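Toll-like receptor 13 (Mus musculus, PDB 4Z0C) recognises bacterial 23S ribosomal RNA through its leucine-rich-repeat ectodomain, the part in this crystal, and signals through MYD88 and TRAF6 to activate NF-kappa-B. Local coordinates at residues 437-442 with 461-466; 517-522 with 543-548. All coordinates share one frame; numbering follows the deposited sequence.

Interaction 1. Residues 437-442 with 461-466; sequences RTLNHG and KILEPN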
loop_
_atom_site.group_PDB
_atom_site.type_symbol
_atom_site.label_atom_id
_atom_site.label_comp_id
_atom_site.label_asym_id
_atom_site.label_seq_id
_atom_site.Cartn_x
_atom_site.Cartn_y
_atom_site.Cartn_z
ATOM N N ARG A 437 -4.273 15.509 -1.942
ATOM C CA ARG A 437 -5.457 14.651 -1.732
ATOM C C ARG A 437 -6.524 14.768 -2.808
ATOM O O ARG A 437 -7.207 13.786 -3.110
ATOM C CB ARG A 437 -6.089 14.890 -0.353
ATOM C CG ARG A 437 -5.292 14.231 0.745
ATOM C CD ARG A 437 -5.774 14.557 2.147
ATOM N NE ARG A 437 -4.743 14.130 3.087
ATOM C CZ ARG A 437 -4.973 13.569 4.268
ATOM N NH1 ARG A 437 -6.217 13.382 4.696
ATOM N NH2 ARG A 437 -3.949 13.209 5.030
ATOM N N THR A 438 -6.671 15.952 -3.391
ATOM C CA THR A 438 -7.584 16.121 -4.518
ATOM C C THR A 438 -6.960 16.976 -5.622
ATOM O O THR A 438 -6.083 17.799 -5.374
ATOM C CB THR A 438 -8.939 16.766 -4.131
ATOM O OG1 THR A 438 -8.814 18.189 -4.193
ATOM C CG2 THR A 438 -9.372 16.349 -2.751
ATOM N N LEU A 439 -7.430 16.766 -6.845
ATOM C CA LEU A 439 -6.970 17.522 -7.995
ATOM C C LEU A 439 -8.136 18.380 -8.471
ATOM O O LEU A 439 -9.215 17.861 -8.763
ATOM C CB LEU A 439 -6.540 16.550 -9.085
ATOM C CG LEU A 439 -5.309 16.807 -9.944
ATOM C CD1 LEU A 439 -4.109 17.361 -9.151
ATOM C CD2 LEU A 439 -4.936 15.501 -10.655
ATOM N N ASN A 440 -7.938 19.693 -8.508
ATOM C CA ASN A 440 -9.014 20.590 -8.907
ATOM C C ASN A 440 -9.019 20.783 -10.416
ATOM O O ASN A 440 -7.985 20.610 -11.069
ATOM C CB ASN A 440 -8.878 21.945 -8.204
ATOM C CG ASN A 440 -8.861 21.818 -6.689
ATOM O OD1 ASN A 440 -7.887 22.207 -6.036
ATOM N ND2 ASN A 440 -9.936 21.260 -6.120
ATOM N N HIS A 441 -10.173 21.146 -10.968
ATOM C CA HIS A 441 -10.279 21.401 -12.401
ATOM C C HIS A 441 -9.351 22.543 -12.803
ATOM O O HIS A 441 -9.205 23.541 -12.079
ATOM C CB HIS A 441 -11.719 21.754 -12.802
ATOM C CG HIS A 441 -12.162 23.110 -12.338
ATOM N ND1 HIS A 441 -12.507 23.375 -11.030
ATOM C CD2 HIS A 441 -12.302 24.278 -13.011
ATOM C CE1 HIS A 441 -12.843 24.649 -10.916
ATOM N NE2 HIS A 441 -12.727 25.218 -12.101
ATOM N N GLY A 442 -8.716 22.376 -13.958
ATOM C CA GLY A 442 -7.887 23.410 -14.540
ATOM C C GLY A 442 -6.548 23.643 -13.872
ATOM O O GLY A 442 -5.859 24.611 -14.219
ATOM N N LYS A 461 -7.537 10.811 -3.908
ATOM C CA LYS A 461 -8.789 10.049 -3.892
ATOM C C LYS A 461 -9.742 10.628 -4.926
ATOM O O LYS A 461 -10.381 9.901 -5.685
ATOM C CB LYS A 461 -9.459 10.127 -2.516
ATOM C CG LYS A 461 -8.691 9.469 -1.374
ATOM C CD LYS A 461 -9.631 8.992 -0.279
ATOM C CE LYS A 461 -8.925 8.807 1.066
ATOM N NZ LYS A 461 -7.670 8.015 1.005
ATOM N N ILE A 462 -9.823 11.953 -4.947
ATOM C CA ILE A 462 -10.792 12.676 -5.767
ATOM C C ILE A 462 -10.134 13.445 -6.903
ATOM O O ILE A 462 -9.328 14.347 -6.673
ATOM C CB ILE A 462 -11.605 13.689 -4.907
ATOM C CG1 ILE A 462 -12.204 12.992 -3.684
ATOM C CG2 ILE A 462 -12.680 14.377 -5.735
ATOM C CD1 ILE A 462 -13.259 11.955 -4.027
ATOM N N LEU A 463 -10.481 13.082 -8.133
ATOM C CA LEU A 463 -10.043 13.825 -9.303
ATOM C C LEU A 463 -11.242 14.505 -9.949
ATOM O O LEU A 463 -12.069 13.847 -10.568
ATOM C CB LEU A 463 -9.347 12.905 -10.306
ATOM C CG LEU A 463 -8.120 12.103 -9.867
ATOM C CD1 LEU A 463 -7.546 11.338 -11.036
ATOM C CD2 LEU A 463 -7.080 13.016 -9.322
ATOM N N GLU A 464 -11.344 15.818 -9.779
ATOM C CA GLU A 464 -12.405 16.594 -10.410
ATOM C C GLU A 464 -12.390 16.386 -11.921
ATOM O O GLU A 464 -11.353 16.085 -12.507
ATOM C CB GLU A 464 -12.255 18.086 -10.081
ATOM C CG GLU A 464 -12.631 18.458 -8.648
ATOM C CD GLU A 464 -12.659 19.986 -8.387
ATOM O OE1 GLU A 464 -12.397 20.404 -7.235
ATOM O OE2 GLU A 464 -12.939 20.772 -9.322
ATOM N N PRO A 465 -13.558 16.508 -12.555
ATOM C CA PRO A 465 -13.631 16.480 -14.018
ATOM C C PRO A 465 -12.792 17.615 -14.564
ATOM O O PRO A 465 -12.724 18.652 -13.911
ATOM C CB PRO A 465 -15.110 16.758 -14.297
ATOM C CG PRO A 465 -15.818 16.354 -13.040
ATOM C CD PRO A 465 -14.884 16.655 -11.926
ATOM N N ASN A 466 -12.169 17.423 -15.724
ATOM C CA ASN A 466 -11.290 18.435 -16.317
ATOM C C ASN A 466 -10.073 18.814 -15.451
ATOM O O ASN A 466 -9.545 19.924 -15.564
ATOM C CB ASN A 466 -12.086 19.691 -16.706
ATOM C CG ASN A 466 -13.214 19.393 -17.678
ATOM O OD1 ASN A 466 -13.074 18.560 -18.575
ATOM N ND2 ASN A 466 -14.349 20.060 -17.490
#
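Arg437 opens the contact with its carbonyl: Arg437 O takes the amide of Lys461 N at 3.1 Å, starting a parallel ladder between two consecutive leucine-rich repeats, LRR 17 and LRR 18, whose equivalent segments run in the same direction. Arg437 NH2 instead donates to the backbone carbonyl of Asp433 and to Asn435 OD1, both of the second subunit. At Thr438 the side chain lies next to Ile462 and points the same way, its CG2 4.1 Å from Ile462 CB; the two share one face of the two-stranded ribbon. Leu439 and Leu463 turn to the other face, where Leu439 CD2 meets Leu463 CD2 at 3.5 Å; Leu439 also packs on Phe468, and Leu463 on Leu484 and Leu491. The Leu439 backbone bonds both ways, its N to Ile462 O and its O to the amide of Glu464.

Asn440 and His441 then share the Glu464 carboxylate. With its chain extended beyond CG (chi2 -172°), Glu464 carries that group across to the neighbouring repeat. Asn440 ND2 donates to Glu464 OE1 at 2.8 Å, the oxygen lying in the amide plane while the donor stands above the carboxylate plane. Glu464 OE2 is gripped twice by His441, by its backbone N from well above the carboxylate plane and by ring ND1 at 3.1 Å. Three donors thus restrain the carboxylate and would be expected to favour its charged form. His441 CB also rests 3.4 Å from Pro465 O. Gly442, with positive phi (74°), closes the contact: its N donates to Asn466 O at 3.0 Å.

Interaction 2. Residues 517-522 with 543-548; sequences QYPPFI and PSNFFQ
Pro519 and Phe546 bring the two backbones closest, their CA atoms 5.7 Å apart, and both chains are turning here: a type I beta turn spans Pro519 to Ile522, and two overlapping type I turns run from Pro543 to Gln548. No direct hydrogen bond joins the segments. One water does so instead, accepting from Phe521 N at 3.0 Å and donating to the carbonyls Phe546 O and Gln548 O, so three backbone polar groups are tied through a single molecule.

The aromatic pair supplies the apolar half. Phe521 presents its edge to the face of Phe546 in a T-shaped stack, centroids 5.3 Å apart and planes at 83°, with Phe521 CE2 over the Phe546 ring. Phe546 has CG anti to the backbone N (chi1 -161°), which swings a ring whose CB points off the contact back toward Phe521. Pro520 CG touches the same ring at CE1, 3.9 Å away. These loops belong to neighbouring turns of the leucine-rich-repeat solenoid, and the phenylalanines line its core: Leu530 of strand 529-531 packs against Phe521 and Phe547.

Farther out, Pro519 CG rests 3.6 Å from Asn545 ND2, an amide already donating to Leu516 O, and Pro519 CB lies alongside Gln548 CB. Gln548 also runs beside Ile522, whose CD1 lies 3.6 Å from Gln548 CG.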
loop_
_atom_site.group_PDB
_atom_site.type_symbol
_atom_site.label_atom_id
_atom_site.label_comp_id
_atom_site.label_asym_id
_atom_site.label_seq_id
_atom_site.Cartn_x
_atom_site.Cartn_y
_atom_site.Cartn_z
ATOM N N GLN A 517 -21.160 3.191 -18.085
ATOM C CA GLN A 517 -21.786 4.163 -18.959
ATOM C C GLN A 517 -20.703 4.959 -19.664
ATOM O O GLN A 517 -20.821 5.272 -20.849
ATOM C CB GLN A 517 -22.696 5.099 -18.174
ATOM C CG GLN A 517 -23.364 6.128 -19.056
ATOM C CD GLN A 517 -24.597 6.727 -18.433
ATOM O OE1 GLN A 517 -25.542 7.091 -19.136
ATOM N NE2 GLN A 517 -24.596 6.845 -17.106
ATOM N N TYR A 518 -19.646 5.282 -18.924
ATOM C CA TYR A 518 -18.483 5.954 -19.503
ATOM C C TYR A 518 -17.221 5.118 -19.309
ATOM O O TYR A 518 -16.630 5.119 -18.228
ATOM C CB TYR A 518 -18.283 7.338 -18.880
ATOM C CG TYR A 518 -19.535 8.172 -18.857
ATOM C CD1 TYR A 518 -20.029 8.746 -20.024
ATOM C CD2 TYR A 518 -20.227 8.397 -17.664
ATOM C CE1 TYR A 518 -21.188 9.515 -20.007
ATOM C CE2 TYR A 518 -21.379 9.166 -17.635
ATOM C CZ TYR A 518 -21.855 9.722 -18.811
ATOM O OH TYR A 518 -23.000 10.489 -18.799
ATOM N N PRO A 519 -16.818 4.385 -20.353
ATOM C CA PRO A 519 -15.528 3.694 -20.308
ATOM C C PRO A 519 -14.487 4.764 -20.074
ATOM O O PRO A 519 -14.500 5.783 -20.768
ATOM C CB PRO A 519 -15.376 3.134 -21.717
ATOM C CG PRO A 519 -16.738 3.118 -22.284
ATOM C CD PRO A 519 -17.462 4.272 -21.666
ATOM N N PRO A 520 -13.618 4.552 -19.083
ATOM C CA PRO A 520 -12.690 5.585 -18.604
ATOM C C PRO A 520 -11.566 5.959 -19.574
ATOM O O PRO A 520 -11.098 7.094 -19.551
ATOM C CB PRO A 520 -12.113 4.960 -17.336
ATOM C CG PRO A 520 -12.280 3.484 -17.523
ATOM C CD PRO A 520 -13.522 3.296 -18.317
ATOM N N PHE A 521 -11.178 5.042 -20.449
ATOM C CA PHE A 521 -10.053 5.268 -21.356
ATOM C C PHE A 521 -10.525 5.591 -22.768
ATOM O O PHE A 521 -9.755 5.546 -23.727
ATOM C CB PHE A 521 -9.146 4.041 -21.347
ATOM C CG PHE A 521 -8.802 3.574 -19.966
ATOM C CD1 PHE A 521 -8.178 4.436 -19.067
ATOM C CD2 PHE A 521 -9.141 2.300 -19.543
ATOM C CE1 PHE A 521 -7.863 4.016 -17.781
ATOM C CE2 PHE A 521 -8.837 1.873 -18.255
ATOM C CZ PHE A 521 -8.186 2.723 -17.379
ATOM N N ILE A 522 -11.804 5.912 -22.892
ATOM C CA ILE A 522 -12.420 6.079 -24.203
ATOM C C ILE A 522 -11.817 7.217 -25.054
ATOM O O ILE A 522 -11.796 7.132 -26.278
ATOM C CB ILE A 522 -13.967 6.231 -24.069
ATOM C CG1 ILE A 522 -14.652 6.021 -25.416
ATOM C CG2 ILE A 522 -14.338 7.577 -23.478
ATOM C CD1 ILE A 522 -14.346 4.696 -26.017
ATOM N N PRO A 543 -14.912 -4.496 -15.613
ATOM C CA PRO A 543 -16.116 -4.121 -16.368
ATOM C C PRO A 543 -16.038 -4.628 -17.800
ATOM O O PRO A 543 -14.945 -4.694 -18.360
ATOM C CB PRO A 543 -16.085 -2.590 -16.333
ATOM C CG PRO A 543 -15.401 -2.279 -15.050
ATOM C CD PRO A 543 -14.333 -3.337 -14.906
ATOM N N SER A 544 -17.181 -4.959 -18.384
ATOM C CA SER A 544 -17.203 -5.666 -19.664
ATOM C C SER A 544 -16.724 -4.788 -20.817
ATOM O O SER A 544 -16.275 -5.298 -21.839
ATOM C CB SER A 544 -18.594 -6.250 -19.957
ATOM O OG SER A 544 -19.490 -5.225 -20.333
ATOM N N ASN A 545 -16.827 -3.473 -20.654
ATOM C CA ASN A 545 -16.365 -2.542 -21.681
ATOM C C ASN A 545 -15.187 -1.698 -21.165
ATOM O O ASN A 545 -14.954 -0.559 -21.608
ATOM C CB ASN A 545 -17.501 -1.619 -22.110
ATOM C CG ASN A 545 -18.049 -0.814 -20.955
ATOM O OD1 ASN A 545 -17.866 -1.183 -19.792
ATOM N ND2 ASN A 545 -18.693 0.309 -21.262
ATOM N N PHE A 546 -14.441 -2.268 -20.228
ATOM C CA PHE A 546 -13.405 -1.509 -19.555
ATOM C C PHE A 546 -12.353 -0.929 -20.495
ATOM O O PHE A 546 -11.838 0.167 -20.233
ATOM C CB PHE A 546 -12.749 -2.362 -18.477
ATOM C CG PHE A 546 -12.001 -1.565 -17.446
ATOM C CD1 PHE A 546 -12.667 -0.665 -16.636
ATOM C CD2 PHE A 546 -10.626 -1.730 -17.282
ATOM C CE1 PHE A 546 -11.989 0.059 -15.683
ATOM C CE2 PHE A 546 -9.936 -1.022 -16.325
ATOM C CZ PHE A 546 -10.613 -0.115 -15.531
ATOM N N PHE A 547 -12.058 -1.635 -21.591
ATOM C CA PHE A 547 -10.951 -1.235 -22.495
ATOM C C PHE A 547 -11.348 -0.594 -23.824
ATOM O O PHE A 547 -10.510 -0.398 -24.704
ATOM C CB PHE A 547 -10.002 -2.417 -22.733
ATOM C CG PHE A 547 -9.348 -2.898 -21.480
ATOM C CD1 PHE A 547 -8.457 -2.072 -20.795
ATOM C CD2 PHE A 547 -9.643 -4.144 -20.959
ATOM C CE1 PHE A 547 -7.859 -2.493 -19.625
ATOM C CE2 PHE A 547 -9.049 -4.577 -19.786
ATOM C CZ PHE A 547 -8.146 -3.749 -19.123
ATOM N N GLN A 548 -12.624 -0.266 -23.944
ATOM C CA GLN A 548 -13.189 0.439 -25.087
ATOM C C GLN A 548 -12.357 1.682 -25.436
ATOM O O GLN A 548 -11.989 2.469 -24.563
ATOM C CB GLN A 548 -14.626 0.851 -24.735
ATOM C CG GLN A 548 -15.512 1.318 -25.878
ATOM C CD GLN A 548 -16.089 0.178 -26.691
ATOM O OE1 GLN A 548 -15.850 -0.998 -26.401
ATOM N NE2 GLN A 548 -16.866 0.521 -27.716
HETATM O O HOH W 1 -11.976 2.582 -21.928
#

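In the fold
Both interactions join neighbouring turns of the same leucine-rich-repeat solenoid, interaction 1 between LRR 17 and LRR 18, interaction 2 between the loop that follows LRR 20 and LRR 21 itself. They come in series along the chain, with centres 20 Å apart and nearest atoms about 10 Å apart. Strands 438-439 and 462-463 form a small parallel pair, separate from the long run of parallel strands that includes 500-502, 529-531 and 555-557, whose connecting loops hold interaction 2. The nearest atoms lie about 10 Å (interaction 1) and about 9 Å (interaction 2) from the bound RNA. Both contacts thus join successive turns of the RNA-binding ectodomain, and Arg437 links interaction 1 to the second subunit.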